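PDB 2CYA: tyrosyl-tRNA synthetase from Aeropyrum pernix, which probably attaches tyrosine to tRNA(Tyr), first activating it with ATP to Tyr-AMP and then passing it to the acceptor end of the tRNA. Local coordinates for residues S45-I50 and A247-D252; L53-K58 and R96-V101; M102-V107 and R339-A344. All blocks are in the same frame, centred on the assembly; numbering follows the deposited sequence.

Contact 1: S45-I50 and A247-D252; sequences SGVAHI and AVFVVD. With SO4 (sulfate ion), chain C.
Ile50 N donates to Val248 O at 2.8 Å, nearly in line with the C=O bond (C=O...N angle 176°). Carbon packs round the same oxygen: His49 CB comes to 3.2 Å from Val248 O, and both CG atoms of Ile50 lie beside it. The return bond, Val250 N to Ala48 O, is 3.0 Å long and almost straight (171° at the hydrogen). Together they make a single bridge with the pattern of an antiparallel non-hydrogen-bonded pair, centred on His49 and Phe249. With its CG1 set between the backbone N and the carbonyl carbon (chi1 61°), Ile50 places CD1 3.8 Å from Val248 CB. Replacing Ile50 by an alanine would probably leave Val248 without this hydrocarbon neighbour and open a gap beside it. The Phe249 ring turns its edge to the other segment, Val47 O lying in the ring plane 3.5 Å from CD2. One residue earlier than Ala48 and one later than Val250, Val47 CG1 meets Val251 CG2 at 4.0 Å, the two side chains crossing at about a right angle. Asp252 ties off the turn beyond: OD2 takes Phe249 N from above the carboxylate plane and also pairs with Lys260. His49 ND1 caps Gly51 N, which helps fix the ring, while NE2 binds O4 of a sulfate, probably from the crystallisation liquor, at 3.0 Å; Lys241 and Trp52 also bond to this ion. His49-Ile50-Gly51-Trp52 stands where class I synthetases carry HIGH; of these, His49 and Trp52, with Lys241 of KMSKS, are inferred to bind ATP. The bridge thus joins the loop between strand 37-42 and helix 51-64 to the one leading into helix 254-262; helix 349-360 covers Val47 and Val251, and helix 323-346 backs Ile50 and Val250.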
ATOM      1  N   SER A  45       2.416   7.971 -19.656  1.00 33.24           N
ATOM      2  CA  SER A  45       3.528   7.091 -19.951  1.00 34.99           C
ATOM      3  C   SER A  45       4.352   7.368 -21.198  1.00 36.73           C
ATOM      4  O   SER A  45       5.198   6.543 -21.563  1.00 38.11           O
ATOM      5  CB  SER A  45       2.997   5.668 -20.027  1.00 35.85           C
ATOM      6  OG  SER A  45       1.996   5.603 -21.028  1.00 38.29           O
ATOM      7  N   GLY A  46       4.117   8.502 -21.849  1.00 34.95           N
ATOM      8  CA  GLY A  46       4.862   8.818 -23.055  1.00 34.40           C
ATOM      9  C   GLY A  46       4.115   9.832 -23.905  1.00 33.65           C
ATOM     10  O   GLY A  46       3.171  10.460 -23.441  1.00 32.14           O
ATOM     11  N   VAL A  47       4.524   9.994 -25.156  1.00 33.69           N
ATOM     12  CA  VAL A  47       3.850  10.946 -26.024  1.00 31.97           C
ATOM     13  C   VAL A  47       2.476  10.394 -26.404  1.00 30.51           C
ATOM     14  O   VAL A  47       2.337   9.231 -26.786  1.00 27.80           O
ATOM     15  CB  VAL A  47       4.661  11.206 -27.315  1.00 34.13           C
ATOM     16  CG1 VAL A  47       3.980  12.297 -28.147  1.00 33.19           C
ATOM     17  CG2 VAL A  47       6.094  11.610 -26.960  1.00 31.99           C
ATOM     18  N   ALA A  48       1.456  11.233 -26.289  1.00 29.28           N
ATOM     19  CA  ALA A  48       0.115  10.807 -26.635  1.00 29.78           C
ATOM     20  C   ALA A  48       0.015  10.330 -28.091  1.00 29.32           C
ATOM     21  O   ALA A  48       0.564  10.950 -29.000  1.00 28.18           O
ATOM     22  CB  ALA A  48      -0.852  11.941 -26.403  1.00 29.99           C
ATOM     23  N   HIS A  49      -0.667   9.210 -28.301  1.00 27.71           N
ATOM     24  CA  HIS A  49      -0.872   8.722 -29.653  1.00 29.03           C
ATOM     25  C   HIS A  49      -2.380   8.827 -29.913  1.00 26.65           C
ATOM     26  O   HIS A  49      -3.148   9.113 -28.998  1.00 22.98           O
ATOM     27  CB  HIS A  49      -0.338   7.295 -29.816  1.00 30.66           C
ATOM     28  CG  HIS A  49      -0.917   6.310 -28.856  1.00 34.07           C
ATOM     29  ND1 HIS A  49      -2.203   5.828 -28.969  1.00 37.74           N
ATOM     30  CD2 HIS A  49      -0.369   5.678 -27.791  1.00 37.53           C
ATOM     31  CE1 HIS A  49      -2.423   4.939 -28.014  1.00 38.93           C
ATOM     32  NE2 HIS A  49      -1.326   4.828 -27.286  1.00 37.81           N
ATOM     33  N   ILE A  50      -2.816   8.595 -31.140  1.00 26.58           N
ATOM     34  CA  ILE A  50      -4.225   8.801 -31.442  1.00 25.76           C
ATOM     35  C   ILE A  50      -5.221   7.949 -30.677  1.00 27.90           C
ATOM     36  O   ILE A  50      -6.396   8.302 -30.595  1.00 27.80           O
ATOM     37  CB  ILE A  50      -4.475   8.668 -32.954  1.00 28.93           C
ATOM     38  CG1 ILE A  50      -4.085   7.257 -33.449  1.00 26.75           C
ATOM     39  CG2 ILE A  50      -3.670   9.749 -33.681  1.00 24.03           C
ATOM     40  CD1 ILE A  50      -4.439   7.029 -34.919  1.00 27.28           C
ATOM     41  N   ALA A 247       2.097   2.762 -34.078  1.00 48.14           N
ATOM     42  CA  ALA A 247       1.263   3.761 -33.431  1.00 43.57           C
ATOM     43  C   ALA A 247       1.456   5.144 -34.050  1.00 40.68           C
ATOM     44  O   ALA A 247       2.570   5.539 -34.398  1.00 42.04           O
ATOM     45  CB  ALA A 247       1.578   3.810 -31.946  1.00 43.85           C
ATOM     46  N   VAL A 248       0.366   5.884 -34.178  1.00 35.37           N
ATOM     47  CA  VAL A 248       0.434   7.220 -34.729  1.00 32.50           C
ATOM     48  C   VAL A 248       0.433   8.203 -33.565  1.00 32.01           C
ATOM     49  O   VAL A 248      -0.535   8.274 -32.807  1.00 31.82           O
ATOM     50  CB  VAL A 248      -0.769   7.492 -35.655  1.00 31.27           C
ATOM     51  CG1 VAL A 248      -0.681   8.899 -36.239  1.00 29.14           C
ATOM     52  CG2 VAL A 248      -0.790   6.448 -36.772  1.00 32.24           C
ATOM     53  N   PHE A 249       1.523   8.944 -33.396  1.00 29.73           N
ATOM     54  CA  PHE A 249       1.586   9.916 -32.301  1.00 30.08           C
ATOM     55  C   PHE A 249       1.003  11.257 -32.742  1.00 29.62           C
ATOM     56  O   PHE A 249       0.982  11.565 -33.939  1.00 26.80           O
ATOM     57  CB  PHE A 249       3.028  10.107 -31.827  1.00 30.94           C
ATOM     58  CG  PHE A 249       3.667   8.846 -31.344  1.00 33.89           C
ATOM     59  CD1 PHE A 249       4.463   8.090 -32.188  1.00 34.76           C
ATOM     60  CD2 PHE A 249       3.426   8.383 -30.051  1.00 35.82           C
ATOM     61  CE1 PHE A 249       5.014   6.877 -31.755  1.00 36.57           C
ATOM     62  CE2 PHE A 249       3.970   7.171 -29.608  1.00 36.17           C
ATOM     63  CZ  PHE A 249       4.764   6.419 -30.461  1.00 35.78           C
ATOM     64  N   VAL A 250       0.540  12.051 -31.777  1.00 27.65           N
ATOM     65  CA  VAL A 250      -0.063  13.330 -32.102  1.00 29.65           C
ATOM     66  C   VAL A 250       0.945  14.303 -32.663  1.00 30.64           C
ATOM     67  O   VAL A 250       0.569  15.391 -33.074  1.00 31.80           O
ATOM     68  CB  VAL A 250      -0.774  13.992 -30.879  1.00 29.28           C
ATOM     69  CG1 VAL A 250      -1.946  13.133 -30.434  1.00 30.84           C
ATOM     70  CG2 VAL A 250       0.205  14.207 -29.748  1.00 28.67           C
ATOM     71  N   VAL A 251       2.223  13.922 -32.682  1.00 30.55           N
ATOM     72  CA  VAL A 251       3.241  14.806 -33.234  1.00 32.04           C
ATOM     73  C   VAL A 251       3.963  14.207 -34.434  1.00 32.65           C
ATOM     74  O   VAL A 251       4.999  14.723 -34.848  1.00 34.09           O
ATOM     75  CB  VAL A 251       4.317  15.237 -32.188  1.00 34.03           C
ATOM     76  CG1 VAL A 251       3.678  16.084 -31.079  1.00 32.56           C
ATOM     77  CG2 VAL A 251       5.026  14.015 -31.624  1.00 33.19           C
ATOM     78  N   ASP A 252       3.435  13.119 -34.988  1.00 32.07           N
ATOM     79  CA  ASP A 252       4.043  12.522 -36.176  1.00 31.15           C
ATOM     80  C   ASP A 252       3.798  13.475 -37.350  1.00 30.91           C
ATOM     81  O   ASP A 252       2.777  14.173 -37.392  1.00 30.76           O
ATOM     82  CB  ASP A 252       3.394  11.176 -36.539  1.00 31.81           C
ATOM     83  CG  ASP A 252       3.915  10.029 -35.719  1.00 30.79           C
ATOM     84  OD1 ASP A 252       5.010  10.167 -35.156  1.00 33.28           O
ATOM     85  OD2 ASP A 252       3.232   8.980 -35.649  1.00 30.34           O
TER
HETATM   86  S   SO4 C1002      -0.656   3.193 -23.713  1.00108.85           S
HETATM   87  O1  SO4 C1002      -1.809   2.516 -24.458  1.00108.11           O
HETATM   88  O2  SO4 C1002      -1.180   3.589 -22.334  1.00108.18           O
HETATM   89  O3  SO4 C1002       0.348   2.210 -23.509  1.00108.69           O
HETATM   90  O4  SO4 C1002      -0.451   4.420 -24.397  1.00107.97           O

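Contact 2: L53-K58 and R96-V101; sequences LVWMYK and RIVRRV
The Trp55 indole reaches Val98 with the far corner of its six-membered ring, CH2 standing 4.1 Å from Val98 CG1, the two side chains at about a right angle. One face of the indole is covered from its own helix by Met56 CG, 3.7 Å above the plane and offset toward the rim. Trp52 and Tyr42 meet this indole, each with its ring plane turned by about 35°, so the tryptophan belongs to an aromatic cluster; a bound sulfate, not the one held by His49, lies about 3 Å from the Trp55 side chain. Met56 carries most of the contact. Its chain is extended beyond CG, which pushes the thioether straight out between two valines one helical turn apart: CE lies 3.9 Å from Val98 CG1, and SD 3.8 Å from Val101 CG1. In both valines CG1 is anti to the backbone N, Val98 at chi1 163°, and it is this methyl that does the touching. Leu53 adds a looser contact at the other side, CD2 to Val101 CG1 at 4.3 Å. Such reach is needed because the axes of the two short helical segments approach only to 11.8 Å, crossing at -60°; the long side chains of helix 51-64 span the gap to the short valines of helix 88-104. Val101 and Leu53 also rest on Ile341 of helix 323-346. The two helices follow successive parallel strands, 37-42 and 68-73, of the Rossmann-like sheet, packing together in its consecutive beta-alpha-beta crossovers. Two arginines of helix 88-104 pair elsewhere, Arg99 with Glu73 and Arg100 with Asp348. What remains between the segments is methyl, thioether and indole carbon, all buried, so cohesion here rests on shape and exclusion of water, with no directional bond to set the helices' angle.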
ATOM      1  N   LEU A  53      -7.163   9.678 -28.069  1.00 24.51           N
ATOM      2  CA  LEU A  53      -8.183  10.635 -28.508  1.00 24.16           C
ATOM      3  C   LEU A  53      -9.578  10.060 -28.236  1.00 24.07           C
ATOM      4  O   LEU A  53     -10.510  10.797 -27.899  1.00 27.06           O
ATOM      5  CB  LEU A  53      -8.010  10.971 -30.002  1.00 23.37           C
ATOM      6  CG  LEU A  53      -6.823  11.860 -30.438  1.00 24.66           C
ATOM      7  CD1 LEU A  53      -6.800  11.992 -31.958  1.00 22.06           C
ATOM      8  CD2 LEU A  53      -6.937  13.259 -29.798  1.00 23.69           C
ATOM      9  N   VAL A  54      -9.718   8.742 -28.355  1.00 24.26           N
ATOM     10  CA  VAL A  54     -11.001   8.095 -28.100  1.00 25.18           C
ATOM     11  C   VAL A  54     -11.510   8.415 -26.695  1.00 24.95           C
ATOM     12  O   VAL A  54     -12.679   8.782 -26.528  1.00 24.26           O
ATOM     13  CB  VAL A  54     -10.922   6.550 -28.231  1.00 27.80           C
ATOM     14  CG1 VAL A  54     -12.286   5.945 -27.908  1.00 27.89           C
ATOM     15  CG2 VAL A  54     -10.483   6.151 -29.636  1.00 26.88           C
ATOM     16  N   TRP A  55     -10.666   8.284 -25.669  1.00 22.61           N
ATOM     17  CA  TRP A  55     -11.182   8.611 -24.346  1.00 22.83           C
ATOM     18  C   TRP A  55     -11.267  10.130 -24.126  1.00 24.54           C
ATOM     19  O   TRP A  55     -12.089  10.600 -23.344  1.00 25.07           O
ATOM     20  CB  TRP A  55     -10.382   7.916 -23.233  1.00 24.83           C
ATOM     21  CG  TRP A  55      -8.923   8.251 -23.095  1.00 23.51           C
ATOM     22  CD1 TRP A  55      -7.861   7.457 -23.441  1.00 22.46           C
ATOM     23  CD2 TRP A  55      -8.369   9.411 -22.456  1.00 24.15           C
ATOM     24  NE1 TRP A  55      -6.677   8.049 -23.044  1.00 25.47           N
ATOM     25  CE2 TRP A  55      -6.962   9.248 -22.437  1.00 25.95           C
ATOM     26  CE3 TRP A  55      -8.929  10.570 -21.889  1.00 26.36           C
ATOM     27  CZ2 TRP A  55      -6.104  10.199 -21.874  1.00 23.54           C
ATOM     28  CZ3 TRP A  55      -8.081  11.514 -21.327  1.00 27.06           C
ATOM     29  CH2 TRP A  55      -6.672  11.320 -21.324  1.00 25.04           C
ATOM     30  N   MET A  56     -10.455  10.908 -24.848  1.00 24.07           N
ATOM     31  CA  MET A  56     -10.532  12.358 -24.695  1.00 24.90           C
ATOM     32  C   MET A  56     -11.894  12.845 -25.229  1.00 24.98           C
ATOM     33  O   MET A  56     -12.535  13.694 -24.631  1.00 25.31           O
ATOM     34  CB  MET A  56      -9.379  13.043 -25.436  1.00 23.45           C
ATOM     35  CG  MET A  56      -8.007  12.804 -24.801  1.00 20.20           C
ATOM     36  SD  MET A  56      -6.659  13.473 -25.811  1.00 25.25           S
ATOM     37  CE  MET A  56      -5.186  13.079 -24.781  1.00 20.94           C
ATOM     38  N   TYR A  57     -12.337  12.282 -26.347  1.00 25.48           N
ATOM     39  CA  TYR A  57     -13.628  12.665 -26.923  1.00 26.89           C
ATOM     40  C   TYR A  57     -14.755  12.258 -25.975  1.00 27.81           C
ATOM     41  O   TYR A  57     -15.782  12.942 -25.880  1.00 28.41           O
ATOM     42  CB  TYR A  57     -13.837  11.988 -28.288  1.00 23.15           C
ATOM     43  CG  TYR A  57     -12.876  12.459 -29.369  1.00 25.98           C
ATOM     44  CD1 TYR A  57     -12.414  13.786 -29.400  1.00 24.28           C
ATOM     45  CD2 TYR A  57     -12.476  11.603 -30.392  1.00 24.83           C
ATOM     46  CE1 TYR A  57     -11.589  14.237 -30.413  1.00 25.21           C
ATOM     47  CE2 TYR A  57     -11.651  12.048 -31.422  1.00 26.70           C
ATOM     48  CZ  TYR A  57     -11.210  13.368 -31.430  1.00 26.71           C
ATOM     49  OH  TYR A  57     -10.407  13.810 -32.466  1.00 22.91           O
ATOM     50  N   LYS A  58     -14.560  11.140 -25.279  1.00 25.99           N
ATOM     51  CA  LYS A  58     -15.562  10.661 -24.345  1.00 27.35           C
ATOM     52  C   LYS A  58     -15.615  11.617 -23.150  1.00 28.81           C
ATOM     53  O   LYS A  58     -16.688  11.880 -22.611  1.00 29.93           O
ATOM     54  CB  LYS A  58     -15.247   9.227 -23.917  1.00 27.46           C
ATOM     55  CG  LYS A  58     -16.351   8.517 -23.146  1.00 33.44           C
ATOM     56  CD  LYS A  58     -17.758   8.726 -23.749  1.00 34.17           C
ATOM     57  CE  LYS A  58     -17.860   8.270 -25.199  1.00 34.29           C
ATOM     58  NZ  LYS A  58     -19.248   8.527 -25.714  1.00 39.03           N
ATOM     59  N   ARG A  96       1.527  17.266 -18.991  1.00 33.47           N
ATOM     60  CA  ARG A  96       1.315  18.639 -19.461  1.00 33.72           C
ATOM     61  C   ARG A  96       0.978  18.598 -20.958  1.00 31.94           C
ATOM     62  O   ARG A  96       0.169  19.372 -21.444  1.00 31.01           O
ATOM     63  CB  ARG A  96       2.557  19.499 -19.256  1.00 35.47           C
ATOM     64  CG  ARG A  96       2.939  19.708 -17.810  1.00 39.97           C
ATOM     65  CD  ARG A  96       3.825  20.949 -17.692  1.00 42.30           C
ATOM     66  NE  ARG A  96       5.114  20.770 -18.355  1.00 43.68           N
ATOM     67  CZ  ARG A  96       6.125  20.070 -17.848  1.00 44.86           C
ATOM     68  NH1 ARG A  96       6.004  19.477 -16.658  1.00 43.55           N
ATOM     69  NH2 ARG A  96       7.258  19.957 -18.537  1.00 44.48           N
ATOM     70  N   ILE A  97       1.593  17.675 -21.681  1.00 30.05           N
ATOM     71  CA  ILE A  97       1.320  17.548 -23.102  1.00 30.31           C
ATOM     72  C   ILE A  97      -0.112  17.044 -23.320  1.00 28.71           C
ATOM     73  O   ILE A  97      -0.831  17.541 -24.186  1.00 30.22           O
ATOM     74  CB  ILE A  97       2.345  16.610 -23.760  1.00 31.10           C
ATOM     75  CG1 ILE A  97       3.724  17.279 -23.717  1.00 33.53           C
ATOM     76  CG2 ILE A  97       1.959  16.326 -25.214  1.00 31.36           C
ATOM     77  CD1 ILE A  97       4.861  16.426 -24.264  1.00 35.96           C
ATOM     78  N   VAL A  98      -0.534  16.070 -22.527  1.00 26.20           N
ATOM     79  CA  VAL A  98      -1.888  15.552 -22.635  1.00 24.46           C
ATOM     80  C   VAL A  98      -2.903  16.688 -22.440  1.00 26.14           C
ATOM     81  O   VAL A  98      -3.890  16.758 -23.175  1.00 25.60           O
ATOM     82  CB  VAL A  98      -2.116  14.404 -21.600  1.00 24.85           C
ATOM     83  CG1 VAL A  98      -3.617  14.123 -21.401  1.00 19.46           C
ATOM     84  CG2 VAL A  98      -1.389  13.130 -22.103  1.00 23.38           C
ATOM     85  N   ARG A  99      -2.675  17.584 -21.475  1.00 26.10           N
ATOM     86  CA  ARG A  99      -3.629  18.679 -21.280  1.00 30.56           C
ATOM     87  C   ARG A  99      -3.737  19.547 -22.527  1.00 30.54           C
ATOM     88  O   ARG A  99      -4.833  19.973 -22.906  1.00 28.52           O
ATOM     89  CB  ARG A  99      -3.246  19.580 -20.104  1.00 32.50           C
ATOM     90  CG  ARG A  99      -3.580  19.009 -18.756  1.00 39.69           C
ATOM     91  CD  ARG A  99      -3.274  19.984 -17.630  1.00 45.59           C
ATOM     92  NE  ARG A  99      -2.362  19.359 -16.673  1.00 54.38           N
ATOM     93  CZ  ARG A  99      -1.133  19.793 -16.401  1.00 56.95           C
ATOM     94  NH1 ARG A  99      -0.648  20.877 -17.000  1.00 59.37           N
ATOM     95  NH2 ARG A  99      -0.369  19.111 -15.559  1.00 58.02           N
ATOM     96  N   ARG A 100      -2.593  19.812 -23.149  1.00 29.80           N
ATOM     97  CA  ARG A 100      -2.559  20.645 -24.343  1.00 32.38           C
ATOM     98  C   ARG A 100      -3.232  19.938 -25.501  1.00 31.10           C
ATOM     99  O   ARG A 100      -3.928  20.563 -26.296  1.00 32.74           O
ATOM    100  CB  ARG A 100      -1.113  20.991 -24.716  1.00 33.78           C
ATOM    101  CG  ARG A 100      -0.966  21.847 -25.972  1.00 35.00           C
ATOM    102  CD  ARG A 100      -1.765  23.132 -25.881  1.00 37.58           C
ATOM    103  NE  ARG A 100      -1.422  23.895 -24.686  1.00 41.33           N
ATOM    104  CZ  ARG A 100      -0.249  24.480 -24.489  1.00 42.60           C
ATOM    105  NH1 ARG A 100       0.696  24.397 -25.419  1.00 43.40           N
ATOM    106  NH2 ARG A 100      -0.012  25.128 -23.353  1.00 43.15           N
ATOM    107  N   VAL A 101      -3.009  18.634 -25.597  1.00 30.00           N
ATOM    108  CA  VAL A 101      -3.607  17.846 -26.660  1.00 25.82           C
ATOM    109  C   VAL A 101      -5.123  17.837 -26.499  1.00 28.14           C
ATOM    110  O   VAL A 101      -5.855  17.992 -27.479  1.00 28.39           O
ATOM    111  CB  VAL A 101      -3.108  16.388 -26.625  1.00 25.77           C
ATOM    112  CG1 VAL A 101      -3.988  15.518 -27.538  1.00 19.85           C
ATOM    113  CG2 VAL A 101      -1.628  16.318 -27.070  1.00 24.50           C
TER

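Contact 3: M102-V107 and R339-A344; sequences MEAAGV and RPIRGA
Ala104 CB lies 3.7 Å from Ala344 CB, methyl against methyl, and 4.0 Å from Ile341 CA, so here helix 88-104 is separated from the backbone of helix 323-346 by a single methyl group. On the inner side Ile341 takes over. Its CG1 is anti to the carbonyl carbon (chi1 -62°), and the extended branch carries CD1 to 4.1 Å from Ala105 CB; Leu53 and Val250 close round this isoleucine and bury it. The outer side is much looser: the Pro340 side chain comes no nearer than 5.0 Å to the other segment, and it is exposed to solvent, as are Glu103 and Gly343. Arg339 and Arg342 serve another surface, both forming salt bridges with Asp254. Small residues thus permit the close approach, and one branched side chain seals its inner edge. The same end of helix 88-104 finishes in a Schellman motif: Val107 N bonds to Met102 O at 2.9 Å and Gly106 N to Glu103 O, with Gly106 at positive phi. The whole is an interhelical seam between the Rossmann-like catalytic core and the C-terminal helices of a class I tyrosyl-tRNA synthetase.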
ATOM      1  N   MET A 102      -5.598  17.651 -25.268  1.00 27.14           N
ATOM      2  CA  MET A 102      -7.034  17.613 -25.033  1.00 29.52           C
ATOM      3  C   MET A 102      -7.717  18.911 -25.447  1.00 30.47           C
ATOM      4  O   MET A 102      -8.779  18.885 -26.057  1.00 31.30           O
ATOM      5  CB  MET A 102      -7.346  17.300 -23.563  1.00 27.39           C
ATOM      6  CG  MET A 102      -7.069  15.850 -23.196  1.00 29.81           C
ATOM      7  SD  MET A 102      -7.301  15.516 -21.446  1.00 30.19           S
ATOM      8  CE  MET A 102      -9.142  15.536 -21.301  1.00 28.13           C
ATOM      9  N   GLU A 103      -7.101  20.035 -25.107  1.00 30.08           N
ATOM     10  CA  GLU A 103      -7.634  21.343 -25.444  1.00 30.98           C
ATOM     11  C   GLU A 103      -7.676  21.507 -26.959  1.00 31.11           C
ATOM     12  O   GLU A 103      -8.722  21.814 -27.537  1.00 27.75           O
ATOM     13  CB  GLU A 103      -6.750  22.431 -24.821  1.00 33.11           C
ATOM     14  CG  GLU A 103      -6.971  23.835 -25.384  1.00 36.97           C
ATOM     15  CD  GLU A 103      -6.223  24.911 -24.593  1.00 37.26           C
ATOM     16  OE1 GLU A 103      -6.867  25.614 -23.799  1.00 40.16           O
ATOM     17  OE2 GLU A 103      -4.992  25.045 -24.756  1.00 39.94           O
ATOM     18  N   ALA A 104      -6.527  21.284 -27.594  1.00 30.70           N
ATOM     19  CA  ALA A 104      -6.415  21.398 -29.040  1.00 29.32           C
ATOM     20  C   ALA A 104      -7.322  20.401 -29.749  1.00 30.69           C
ATOM     21  O   ALA A 104      -7.665  20.597 -30.911  1.00 32.57           O
ATOM     22  CB  ALA A 104      -4.974  21.173 -29.461  1.00 30.14           C
ATOM     23  N   ALA A 105      -7.714  19.330 -29.066  1.00 29.60           N
ATOM     24  CA  ALA A 105      -8.580  18.336 -29.699  1.00 31.33           C
ATOM     25  C   ALA A 105     -10.041  18.756 -29.582  1.00 32.17           C
ATOM     26  O   ALA A 105     -10.926  18.130 -30.155  1.00 32.79           O
ATOM     27  CB  ALA A 105      -8.378  16.951 -29.066  1.00 30.42           C
ATOM     28  N   GLY A 106     -10.300  19.817 -28.834  1.00 32.45           N
ATOM     29  CA  GLY A 106     -11.672  20.270 -28.722  1.00 32.07           C
ATOM     30  C   GLY A 106     -12.340  19.953 -27.408  1.00 33.06           C
ATOM     31  O   GLY A 106     -13.525  20.246 -27.241  1.00 34.76           O
ATOM     32  N   VAL A 107     -11.615  19.350 -26.470  1.00 30.18           N
ATOM     33  CA  VAL A 107     -12.221  19.054 -25.175  1.00 30.53           C
ATOM     34  C   VAL A 107     -12.309  20.378 -24.398  1.00 29.58           C
ATOM     35  O   VAL A 107     -11.378  21.181 -24.423  1.00 29.79           O
ATOM     36  CB  VAL A 107     -11.367  18.049 -24.350  1.00 31.40           C
ATOM     37  CG1 VAL A 107     -12.045  17.763 -23.018  1.00 31.59           C
ATOM     38  CG2 VAL A 107     -11.162  16.760 -25.125  1.00 33.85           C
ATOM     39  N   ARG A 339      -3.037  17.622 -37.502  1.00 29.44           N
ATOM     40  CA  ARG A 339      -2.406  18.902 -37.803  1.00 32.23           C
ATOM     41  C   ARG A 339      -2.529  19.953 -36.701  1.00 31.43           C
ATOM     42  O   ARG A 339      -1.517  20.432 -36.191  1.00 33.23           O
ATOM     43  CB  ARG A 339      -2.946  19.448 -39.133  1.00 33.88           C
ATOM     44  CG  ARG A 339      -2.288  20.735 -39.605  1.00 38.09           C
ATOM     45  CD  ARG A 339      -2.536  20.951 -41.110  1.00 40.16           C
ATOM     46  NE  ARG A 339      -1.793  19.993 -41.940  1.00 41.47           N
ATOM     47  CZ  ARG A 339      -2.216  19.547 -43.121  1.00 44.17           C
ATOM     48  NH1 ARG A 339      -3.377  19.968 -43.617  1.00 43.87           N
ATOM     49  NH2 ARG A 339      -1.486  18.673 -43.809  1.00 43.66           N
ATOM     50  N   PRO A 340      -3.760  20.321 -36.310  1.00 30.00           N
ATOM     51  CA  PRO A 340      -3.882  21.329 -35.253  1.00 30.81           C
ATOM     52  C   PRO A 340      -3.362  20.896 -33.874  1.00 31.00           C
ATOM     53  O   PRO A 340      -2.861  21.728 -33.117  1.00 31.62           O
ATOM     54  CB  PRO A 340      -5.383  21.659 -35.250  1.00 29.17           C
ATOM     55  CG  PRO A 340      -6.007  20.398 -35.751  1.00 30.76           C
ATOM     56  CD  PRO A 340      -5.078  19.982 -36.867  1.00 29.71           C
ATOM     57  N   ILE A 341      -3.491  19.612 -33.539  1.00 30.22           N
ATOM     58  CA  ILE A 341      -2.992  19.120 -32.255  1.00 28.18           C
ATOM     59  C   ILE A 341      -1.468  19.208 -32.246  1.00 30.15           C
ATOM     60  O   ILE A 341      -0.853  19.669 -31.270  1.00 29.40           O
ATOM     61  CB  ILE A 341      -3.412  17.668 -32.028  1.00 26.50           C
ATOM     62  CG1 ILE A 341      -4.943  17.611 -31.976  1.00 23.12           C
ATOM     63  CG2 ILE A 341      -2.772  17.122 -30.736  1.00 23.42           C
ATOM     64  CD1 ILE A 341      -5.519  16.233 -31.962  1.00 26.48           C
ATOM     65  N   ARG A 342      -0.866  18.757 -33.343  1.00 28.46           N
ATOM     66  CA  ARG A 342       0.575  18.794 -33.502  1.00 28.11           C
ATOM     67  C   ARG A 342       1.068  20.238 -33.378  1.00 29.19           C
ATOM     68  O   ARG A 342       2.090  20.509 -32.738  1.00 28.87           O
ATOM     69  CB  ARG A 342       0.946  18.233 -34.873  1.00 29.32           C
ATOM     70  CG  ARG A 342       2.443  18.119 -35.133  1.00 25.55           C
ATOM     71  CD  ARG A 342       2.667  17.411 -36.456  1.00 26.76           C
ATOM     72  NE  ARG A 342       1.970  18.113 -37.522  1.00 26.20           N
ATOM     73  CZ  ARG A 342       1.482  17.549 -38.619  1.00 26.45           C
ATOM     74  NH1 ARG A 342       1.600  16.237 -38.835  1.00 24.78           N
ATOM     75  NH2 ARG A 342       0.855  18.309 -39.494  1.00 24.79           N
ATOM     76  N   GLY A 343       0.328  21.165 -33.982  1.00 28.89           N
ATOM     77  CA  GLY A 343       0.699  22.568 -33.921  1.00 29.75           C
ATOM     78  C   GLY A 343       0.703  23.151 -32.515  1.00 30.46           C
ATOM     79  O   GLY A 343       1.649  23.844 -32.128  1.00 30.26           O
ATOM     80  N   ALA A 344      -0.349  22.874 -31.749  1.00 30.79           N
ATOM     81  CA  ALA A 344      -0.449  23.373 -30.378  1.00 30.55           C
ATOM     82  C   ALA A 344       0.684  22.851 -29.507  1.00 31.24           C
ATOM     83  O   ALA A 344       1.126  23.523 -28.581  1.00 33.58           O
ATOM     84  CB  ALA A 344      -1.791  22.972 -29.770  1.00 30.24           C
TER

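From the N terminus, the chain leaves strand 37-42 through residues 45-50 and runs straight into helix 51-64. Contact 2 closes the first loop when helix 88-104 returns to that helix, and it is nested within the far longer loop that contact 1 closes at 247-252. Contact 3 opens at residue 102, immediately after contact 2 closes, and ends at 339-344, so its loop crosses that of contact 1. The three abut: Val250 touches Val101 and Ile341, and Asp252 O probably accepts a hydrogen bond from Arg342 NH1. Together they tie the loop holding the inferred ATP-site residue His49, the loop before helix 254-262, two crossover helices and helix 323-346 into one unit.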